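Local coordinates for Serine/threonine-protein kinase PknI (Mycobacterium tuberculosis, PDB 5XLM) that is a membrane-anchored serine/threonine kinase that slows mycobacterial growth in the infected host, represented here by its extracellular sensor domain, at residues W66-S71 against F100-G105; L136-Q141 against I168-S173. All blocks are in the same frame, centred on the assembly; numbering follows the deposited sequence.

Overall arrangement
Both interactions lie inside one closed antiparallel barrel, the extracellular sensor domain, and each joins two strands that share a common neighbour: 77-83 between the segments of interaction 1, 146-154 between those of interaction 2. Their centres are about 13 Å apart. Interaction 1 is aromatic and partly buried, whereas interaction 2 is aliphatic and fully buried. Met102 links them, its CE lying 3.4 Å from the carbonyl O of Leu136 and 4.2 Å from CG of Leu138. A second junction brings Phe104 CE1 to 3.7 Å from Pro140 CG. The two contacts thus touch through Met102 and Phe104 within the same barrel; the kinase catalytic domain is not part of this construct.

Interaction 1: residues W66-S71 against F100-G105; sequences WAFRTS and FLMQFG
Trp66 and Phe100 form a T-shaped aromatic pair inside an antiparallel beta-barrel, joining two strands that both flank strand 77-83. The edge of Phe100 is directed at one face of the indole, with the planes at 88° and the centroid of its ring 4.9 Å from that of the six-membered ring of Trp66. CE1 of Phe100 leads the approach, 3.4 Å from CZ3 of Trp66, and meets the indole toward its rim. Phe100 reaches this position with CG between its backbone N and carbonyl carbon (chi1 77°), which swings the ring across toward the other strand. The adjacent ring atom, CZ, lies 3.9 Å from CZ of Phe68 in an oblique approach, so neighbouring atoms of one ring edge serve both aromatic residues of segment 66-71. Farther along, Met102 makes a Met-aromatic contact: its SD is 4.0 Å from CE1 of Phe68 and near the plane of that ring, at the edge.

No hydrogen bond joins the segments, whose axes come no closer than 9.3 Å, and side chains alone span the gap. Ala81 of the intervening strand packs against both Phe68 and Phe100. On the other flank, strand 38-51 supplies Ile42 against Trp66 and Phe68, and Tyr40 in an edge-to-face pair with Phe68. Trp66 NE1 is hydrogen-bonded to Thr64 OG1, which would restrain the rotation of the indole.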
ATOM      1  N   TRP A  66      -4.346   6.347   5.005  1.00 31.61           N
ATOM      2  CA  TRP A  66      -3.649   7.023   3.925  1.00 30.40           C
ATOM      3  C   TRP A  66      -4.629   7.884   3.143  1.00 31.50           C
ATOM      4  O   TRP A  66      -5.818   7.568   3.045  1.00 31.20           O
ATOM      5  CB  TRP A  66      -2.971   6.015   2.986  1.00 32.05           C
ATOM      6  CG  TRP A  66      -2.011   5.096   3.681  1.00 26.46           C
ATOM      7  CD1 TRP A  66      -2.321   3.987   4.414  1.00 27.13           C
ATOM      8  CD2 TRP A  66      -0.585   5.207   3.704  1.00 26.17           C
ATOM      9  NE1 TRP A  66      -1.175   3.403   4.896  1.00 27.28           N
ATOM     10  CE2 TRP A  66      -0.094   4.131   4.472  1.00 26.71           C
ATOM     11  CE3 TRP A  66       0.326   6.111   3.147  1.00 28.92           C
ATOM     12  CZ2 TRP A  66       1.266   3.938   4.701  1.00 27.01           C
ATOM     13  CZ3 TRP A  66       1.677   5.915   3.374  1.00 26.17           C
ATOM     14  CH2 TRP A  66       2.134   4.837   4.144  1.00 32.18           C
ATOM     15  N   ALA A  67      -4.117   8.978   2.590  1.00 30.76           N
ATOM     16  CA  ALA A  67      -4.878   9.848   1.702  1.00 35.93           C
ATOM     17  C   ALA A  67      -4.398   9.591   0.278  1.00 25.56           C
ATOM     18  O   ALA A  67      -3.262   9.927  -0.071  1.00 30.82           O
ATOM     19  CB  ALA A  67      -4.710  11.312   2.098  1.00 32.26           C
ATOM     20  N   PHE A  68      -5.256   8.982  -0.533  1.00 26.64           N
ATOM     21  CA  PHE A  68      -4.921   8.597  -1.896  1.00 25.96           C
ATOM     22  C   PHE A  68      -5.428   9.635  -2.889  1.00 26.62           C
ATOM     23  O   PHE A  68      -6.526  10.177  -2.732  1.00 26.61           O
ATOM     24  CB  PHE A  68      -5.521   7.230  -2.242  1.00 26.52           C
ATOM     25  CG  PHE A  68      -4.634   6.063  -1.910  1.00 26.42           C
ATOM     26  CD1 PHE A  68      -3.906   5.427  -2.903  1.00 26.37           C
ATOM     27  CD2 PHE A  68      -4.542   5.589  -0.611  1.00 26.51           C
ATOM     28  CE1 PHE A  68      -3.096   4.346  -2.607  1.00 29.57           C
ATOM     29  CE2 PHE A  68      -3.731   4.508  -0.309  1.00 28.69           C
ATOM     30  CZ  PHE A  68      -3.008   3.887  -1.308  1.00 27.80           C
ATOM     31  N   ARG A  69      -4.622   9.902  -3.915  1.00 25.84           N
ATOM     32  CA  ARG A  69      -5.059  10.668  -5.072  1.00 30.82           C
ATOM     33  C   ARG A  69      -4.490  10.006  -6.320  1.00 30.49           C
ATOM     34  O   ARG A  69      -3.375   9.476  -6.300  1.00 28.65           O
ATOM     35  CB  ARG A  69      -4.629  12.143  -4.976  1.00 41.52           C
ATOM     36  CG  ARG A  69      -3.256  12.437  -5.537  1.00 55.84           C
ATOM     37  CD  ARG A  69      -2.719  13.788  -5.089  1.00 66.01           C
ATOM     38  NE  ARG A  69      -3.294  14.918  -5.813  1.00 74.40           N
ATOM     39  CZ  ARG A  69      -3.866  15.967  -5.229  1.00 80.00           C
ATOM     40  NH1 ARG A  69      -3.935  16.036  -3.905  1.00 80.61           N
ATOM     41  NH2 ARG A  69      -4.359  16.951  -5.966  1.00 81.47           N
ATOM     42  N   THR A  70      -5.269  10.017  -7.399  1.00 30.47           N
ATOM     43  CA  THR A  70      -4.919   9.308  -8.622  1.00 30.39           C
ATOM     44  C   THR A  70      -4.971  10.261  -9.806  1.00 31.51           C
ATOM     45  O   THR A  70      -5.878  11.092  -9.906  1.00 33.81           O
ATOM     46  CB  THR A  70      -5.862   8.117  -8.858  1.00 27.96           C
ATOM     47  OG1 THR A  70      -5.716   7.169  -7.792  1.00 28.71           O
ATOM     48  CG2 THR A  70      -5.552   7.428 -10.180  1.00 36.54           C
ATOM     49  N   SER A  71      -3.985  10.144 -10.694  1.00 32.08           N
ATOM     50  CA  SER A  71      -3.962  10.884 -11.948  1.00 36.25           C
ATOM     51  C   SER A  71      -3.597   9.927 -13.073  1.00 37.39           C
ATOM     52  O   SER A  71      -2.622   9.176 -12.964  1.00 31.88           O
ATOM     53  CB  SER A  71      -2.969  12.052 -11.890  1.00 44.54           C
ATOM     54  OG  SER A  71      -1.639  11.589 -11.752  1.00 61.31           O
ATOM     55  N   PHE A 100       4.295   7.187  -0.899  1.00 40.64           N
ATOM     56  CA  PHE A 100       4.626   6.102  -1.811  1.00 38.98           C
ATOM     57  C   PHE A 100       3.658   6.110  -2.987  1.00 30.97           C
ATOM     58  O   PHE A 100       2.529   6.596  -2.890  1.00 32.71           O
ATOM     59  CB  PHE A 100       4.615   4.741  -1.095  1.00 34.87           C
ATOM     60  CG  PHE A 100       3.239   4.180  -0.841  1.00 37.15           C
ATOM     61  CD1 PHE A 100       2.530   4.532   0.296  1.00 33.53           C
ATOM     62  CD2 PHE A 100       2.672   3.273  -1.721  1.00 35.86           C
ATOM     63  CE1 PHE A 100       1.273   4.004   0.538  1.00 34.82           C
ATOM     64  CE2 PHE A 100       1.415   2.747  -1.486  1.00 32.77           C
ATOM     65  CZ  PHE A 100       0.716   3.113  -0.355  1.00 38.60           C
ATOM     66  N   LEU A 101       4.124   5.574  -4.108  1.00 31.34           N
ATOM     67  CA  LEU A 101       3.401   5.642  -5.368  1.00 28.71           C
ATOM     68  C   LEU A 101       2.977   4.247  -5.802  1.00 32.23           C
ATOM     69  O   LEU A 101       3.696   3.270  -5.574  1.00 31.16           O
ATOM     70  CB  LEU A 101       4.266   6.288  -6.455  1.00 37.67           C
ATOM     71  CG  LEU A 101       5.044   7.533  -6.019  1.00 52.00           C
ATOM     72  CD1 LEU A 101       5.960   8.023  -7.130  1.00 57.39           C
ATOM     73  CD2 LEU A 101       4.093   8.641  -5.580  1.00 48.68           C
ATOM     74  N   MET A 102       1.807   4.158  -6.428  1.00 25.46           N
ATOM     75  CA  MET A 102       1.327   2.910  -7.002  1.00 34.67           C
ATOM     76  C   MET A 102       0.959   3.128  -8.461  1.00 23.04           C
ATOM     77  O   MET A 102       0.409   4.172  -8.826  1.00 32.75           O
ATOM     78  CB  MET A 102       0.121   2.354  -6.237  1.00 23.43           C
ATOM     79  CG  MET A 102       0.352   2.198  -4.749  1.00 24.65           C
ATOM     80  SD  MET A 102      -0.914   1.207  -3.938  1.00 24.49           S
ATOM     81  CE  MET A 102      -0.426  -0.441  -4.444  1.00 28.47           C
ATOM     82  N   GLN A 103       1.275   2.140  -9.290  1.00 23.03           N
ATOM     83  CA  GLN A 103       0.966   2.164 -10.712  1.00 23.32           C
ATOM     84  C   GLN A 103       0.038   1.001 -11.026  1.00 20.46           C
ATOM     85  O   GLN A 103       0.316  -0.139 -10.638  1.00 20.85           O
ATOM     86  CB  GLN A 103       2.243   2.075 -11.553  1.00 24.16           C
ATOM     87  CG  GLN A 103       2.008   2.086 -13.051  1.00 35.95           C
ATOM     88  CD  GLN A 103       3.303   2.185 -13.837  1.00 49.03           C
ATOM     89  OE1 GLN A 103       4.385   2.323 -13.263  1.00 55.74           O
ATOM     90  NE2 GLN A 103       3.197   2.113 -15.160  1.00 49.12           N
ATOM     91  N   PHE A 104      -1.066   1.286 -11.712  1.00 19.34           N
ATOM     92  CA  PHE A 104      -1.989   0.231 -12.100  1.00 23.73           C
ATOM     93  C   PHE A 104      -1.502  -0.436 -13.378  1.00 24.58           C
ATOM     94  O   PHE A 104      -1.180   0.237 -14.363  1.00 24.35           O
ATOM     95  CB  PHE A 104      -3.403   0.771 -12.298  1.00 19.23           C
ATOM     96  CG  PHE A 104      -4.452  -0.307 -12.369  1.00 23.81           C
ATOM     97  CD1 PHE A 104      -5.018  -0.812 -11.213  1.00 26.13           C
ATOM     98  CD2 PHE A 104      -4.860  -0.825 -13.590  1.00 29.22           C
ATOM     99  CE1 PHE A 104      -5.978  -1.809 -11.266  1.00 31.51           C
ATOM    100  CE2 PHE A 104      -5.823  -1.821 -13.652  1.00 25.85           C
ATOM    101  CZ  PHE A 104      -6.382  -2.315 -12.487  1.00 23.87           C
ATOM    102  N   GLY A 105      -1.444  -1.762 -13.353  1.00 22.40           N
ATOM    103  CA  GLY A 105      -0.988  -2.541 -14.485  1.00 19.42           C
ATOM    104  C   GLY A 105      -1.231  -4.015 -14.252  1.00 24.96           C
ATOM    105  O   GLY A 105      -1.082  -4.500 -13.126  1.00 21.98           O
TER

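Interaction 2: residues L136-Q141 against I168-S173; sequences LALRPQ and IPAVAS
In the interior of the antiparallel beta-barrel, Leu136 and Leu138 of strand 131-140 pack on Ala170 and Ala172 of strand 165-174. CD1 of Leu136 comes to 3.9 Å from CB of Ala170, and CD1 of Leu138 makes an equally close contact, 3.9 Å, with CB of Ala172. The second branch of Leu138 reaches back the other way, CD2 standing 4.4 Å from CB of Ala170, so the methyl of Ala170 is touched by both leucines while Leu138 straddles both alanines. The two leucines reach their partners by different first torsions: Leu136 extends with CG opposite its backbone N (chi1 -178°), whereas Leu138 has CG opposite its carbonyl carbon (chi1 -68°). Each alanine points its methyl toward the leucines and, consistent with these short side chains, the segment axes approach to 7.8 Å.

The interface is wholly apolar and no hydrogen bond crosses it. With their N-to-C directions 53° apart, the two strands are joined through strand 146-154, which bonds to both through its backbone; Leu146 from that strand packs against Leu138 and Ala172 alike. Strand 108-117 pairs with the leucine strand on its other edge, and strand 38-51 does the same for the alanine strand.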
ATOM      1  N   LEU A 136       3.886  -3.311  -2.268  1.00 20.57           N
ATOM      2  CA  LEU A 136       2.485  -3.560  -1.961  1.00 21.84           C
ATOM      3  C   LEU A 136       1.720  -3.763  -3.260  1.00 20.98           C
ATOM      4  O   LEU A 136       1.835  -2.957  -4.189  1.00 19.83           O
ATOM      5  CB  LEU A 136       1.881  -2.400  -1.168  1.00 25.81           C
ATOM      6  CG  LEU A 136       0.420  -2.574  -0.750  1.00 25.20           C
ATOM      7  CD1 LEU A 136       0.261  -3.801   0.132  1.00 22.21           C
ATOM      8  CD2 LEU A 136      -0.095  -1.330  -0.043  1.00 21.50           C
ATOM      9  N   ALA A 137       0.952  -4.844  -3.327  1.00 17.59           N
ATOM     10  CA  ALA A 137       0.060  -5.105  -4.448  1.00 16.33           C
ATOM     11  C   ALA A 137      -1.368  -5.074  -3.934  1.00 19.55           C
ATOM     12  O   ALA A 137      -1.678  -5.705  -2.919  1.00 16.99           O
ATOM     13  CB  ALA A 137       0.365  -6.451  -5.109  1.00 16.44           C
ATOM     14  N   LEU A 138      -2.229  -4.327  -4.620  1.00 16.52           N
ATOM     15  CA  LEU A 138      -3.633  -4.203  -4.247  1.00 18.51           C
ATOM     16  C   LEU A 138      -4.492  -4.455  -5.475  1.00 20.99           C
ATOM     17  O   LEU A 138      -4.383  -3.731  -6.471  1.00 21.78           O
ATOM     18  CB  LEU A 138      -3.933  -2.824  -3.653  1.00 16.00           C
ATOM     19  CG  LEU A 138      -3.304  -2.528  -2.293  1.00 22.22           C
ATOM     20  CD1 LEU A 138      -3.659  -1.123  -1.849  1.00 20.49           C
ATOM     21  CD2 LEU A 138      -3.755  -3.553  -1.262  1.00 20.72           C
ATOM     22  N   ARG A 139      -5.341  -5.476  -5.404  1.00 22.13           N
ATOM     23  CA  ARG A 139      -6.194  -5.836  -6.524  1.00 18.49           C
ATOM     24  C   ARG A 139      -7.604  -5.331  -6.273  1.00 27.66           C
ATOM     25  O   ARG A 139      -8.194  -5.663  -5.234  1.00 28.37           O
ATOM     26  CB  ARG A 139      -6.198  -7.345  -6.732  1.00 21.10           C
ATOM     27  CG  ARG A 139      -4.856  -7.893  -7.183  1.00 18.75           C
ATOM     28  CD  ARG A 139      -4.148  -8.671  -6.087  1.00 18.67           C
ATOM     29  NE  ARG A 139      -2.762  -8.972  -6.444  1.00 20.56           N
ATOM     30  CZ  ARG A 139      -1.967  -9.781  -5.752  1.00 23.00           C
ATOM     31  NH1 ARG A 139      -2.423 -10.385  -4.663  1.00 20.96           N
ATOM     32  NH2 ARG A 139      -0.717  -9.991  -6.150  1.00 27.19           N
ATOM     33  N   PRO A 140      -8.180  -4.542  -7.179  1.00 21.87           N
ATOM     34  CA  PRO A 140      -9.537  -4.028  -6.955  1.00 26.37           C
ATOM     35  C   PRO A 140     -10.551  -5.160  -6.975  1.00 37.76           C
ATOM     36  O   PRO A 140     -10.598  -5.953  -7.917  1.00 39.14           O
ATOM     37  CB  PRO A 140      -9.754  -3.061  -8.127  1.00 22.36           C
ATOM     38  CG  PRO A 140      -8.384  -2.801  -8.686  1.00 31.45           C
ATOM     39  CD  PRO A 140      -7.601  -4.051  -8.438  1.00 16.64           C
ATOM     40  N   GLN A 141     -11.366  -5.207  -5.931  1.00 42.36           N
ATOM     41  CA  GLN A 141     -12.438  -6.177  -5.835  1.00 47.66           C
ATOM     42  C   GLN A 141     -13.642  -5.585  -6.561  1.00 57.64           C
ATOM     43  O   GLN A 141     -13.709  -4.370  -6.764  1.00 50.43           O
ATOM     44  CB  GLN A 141     -12.750  -6.516  -4.382  1.00 40.35           C
ATOM     45  CG  GLN A 141     -11.604  -7.230  -3.690  1.00 34.14           C
ATOM     46  CD  GLN A 141     -10.970  -8.289  -4.572  1.00 41.96           C
ATOM     47  OE1 GLN A 141     -11.651  -9.169  -5.092  1.00 52.30           O
ATOM     48  NE2 GLN A 141      -9.656  -8.209  -4.742  1.00 39.53           N
ATOM     49  N   ILE A 168       2.565 -11.156   3.015  1.00 24.68           N
ATOM     50  CA  ILE A 168       1.666 -10.740   4.082  1.00 28.32           C
ATOM     51  C   ILE A 168       0.383 -10.238   3.431  1.00 30.30           C
ATOM     52  O   ILE A 168       0.413  -9.252   2.690  1.00 26.51           O
ATOM     53  CB  ILE A 168       2.277  -9.644   4.969  1.00 29.89           C
ATOM     54  CG1 ILE A 168       3.686 -10.041   5.415  1.00 30.87           C
ATOM     55  CG2 ILE A 168       1.394  -9.388   6.176  1.00 29.64           C
ATOM     56  CD1 ILE A 168       4.610  -8.866   5.652  1.00 33.98           C
ATOM     57  N   PRO A 169      -0.765 -10.881   3.662  1.00 28.70           N
ATOM     58  CA  PRO A 169      -2.013 -10.397   3.060  1.00 23.45           C
ATOM     59  C   PRO A 169      -2.328  -8.974   3.494  1.00 24.37           C
ATOM     60  O   PRO A 169      -1.953  -8.532   4.583  1.00 28.77           O
ATOM     61  CB  PRO A 169      -3.062 -11.387   3.577  1.00 23.28           C
ATOM     62  CG  PRO A 169      -2.282 -12.633   3.859  1.00 27.07           C
ATOM     63  CD  PRO A 169      -0.951 -12.159   4.370  1.00 27.32           C
ATOM     64  N   ALA A 170      -3.020  -8.247   2.616  1.00 24.52           N
ATOM     65  CA  ALA A 170      -3.333  -6.844   2.847  1.00 23.95           C
ATOM     66  C   ALA A 170      -4.730  -6.534   2.334  1.00 23.55           C
ATOM     67  O   ALA A 170      -5.167  -7.083   1.320  1.00 22.74           O
ATOM     68  CB  ALA A 170      -2.312  -5.923   2.166  1.00 24.11           C
ATOM     69  N   VAL A 171      -5.424  -5.648   3.045  1.00 24.21           N
ATOM     70  CA  VAL A 171      -6.753  -5.183   2.668  1.00 28.56           C
ATOM     71  C   VAL A 171      -6.763  -3.665   2.736  1.00 26.27           C
ATOM     72  O   VAL A 171      -6.206  -3.073   3.668  1.00 26.17           O
ATOM     73  CB  VAL A 171      -7.853  -5.776   3.579  1.00 32.50           C
ATOM     74  CG1 VAL A 171      -9.220  -5.218   3.208  1.00 32.23           C
ATOM     75  CG2 VAL A 171      -7.857  -7.292   3.497  1.00 31.09           C
ATOM     76  N   ALA A 172      -7.383  -3.034   1.743  1.00 25.25           N
ATOM     77  CA  ALA A 172      -7.524  -1.585   1.698  1.00 29.65           C
ATOM     78  C   ALA A 172      -8.987  -1.243   1.469  1.00 28.92           C
ATOM     79  O   ALA A 172      -9.603  -1.743   0.523  1.00 27.60           O
ATOM     80  CB  ALA A 172      -6.649  -0.973   0.599  1.00 26.39           C
ATOM     81  N   SER A 173      -9.541  -0.401   2.334  1.00 33.32           N
ATOM     82  CA  SER A 173     -10.939  -0.010   2.253  1.00 29.20           C
ATOM     83  C   SER A 173     -11.048   1.502   2.362  1.00 31.37           C
ATOM     84  O   SER A 173     -10.359   2.127   3.174  1.00 35.33           O
ATOM     85  CB  SER A 173     -11.770  -0.692   3.348  1.00 37.14           C
ATOM     86  OG  SER A 173     -11.056  -0.751   4.570  1.00 47.90           O
TER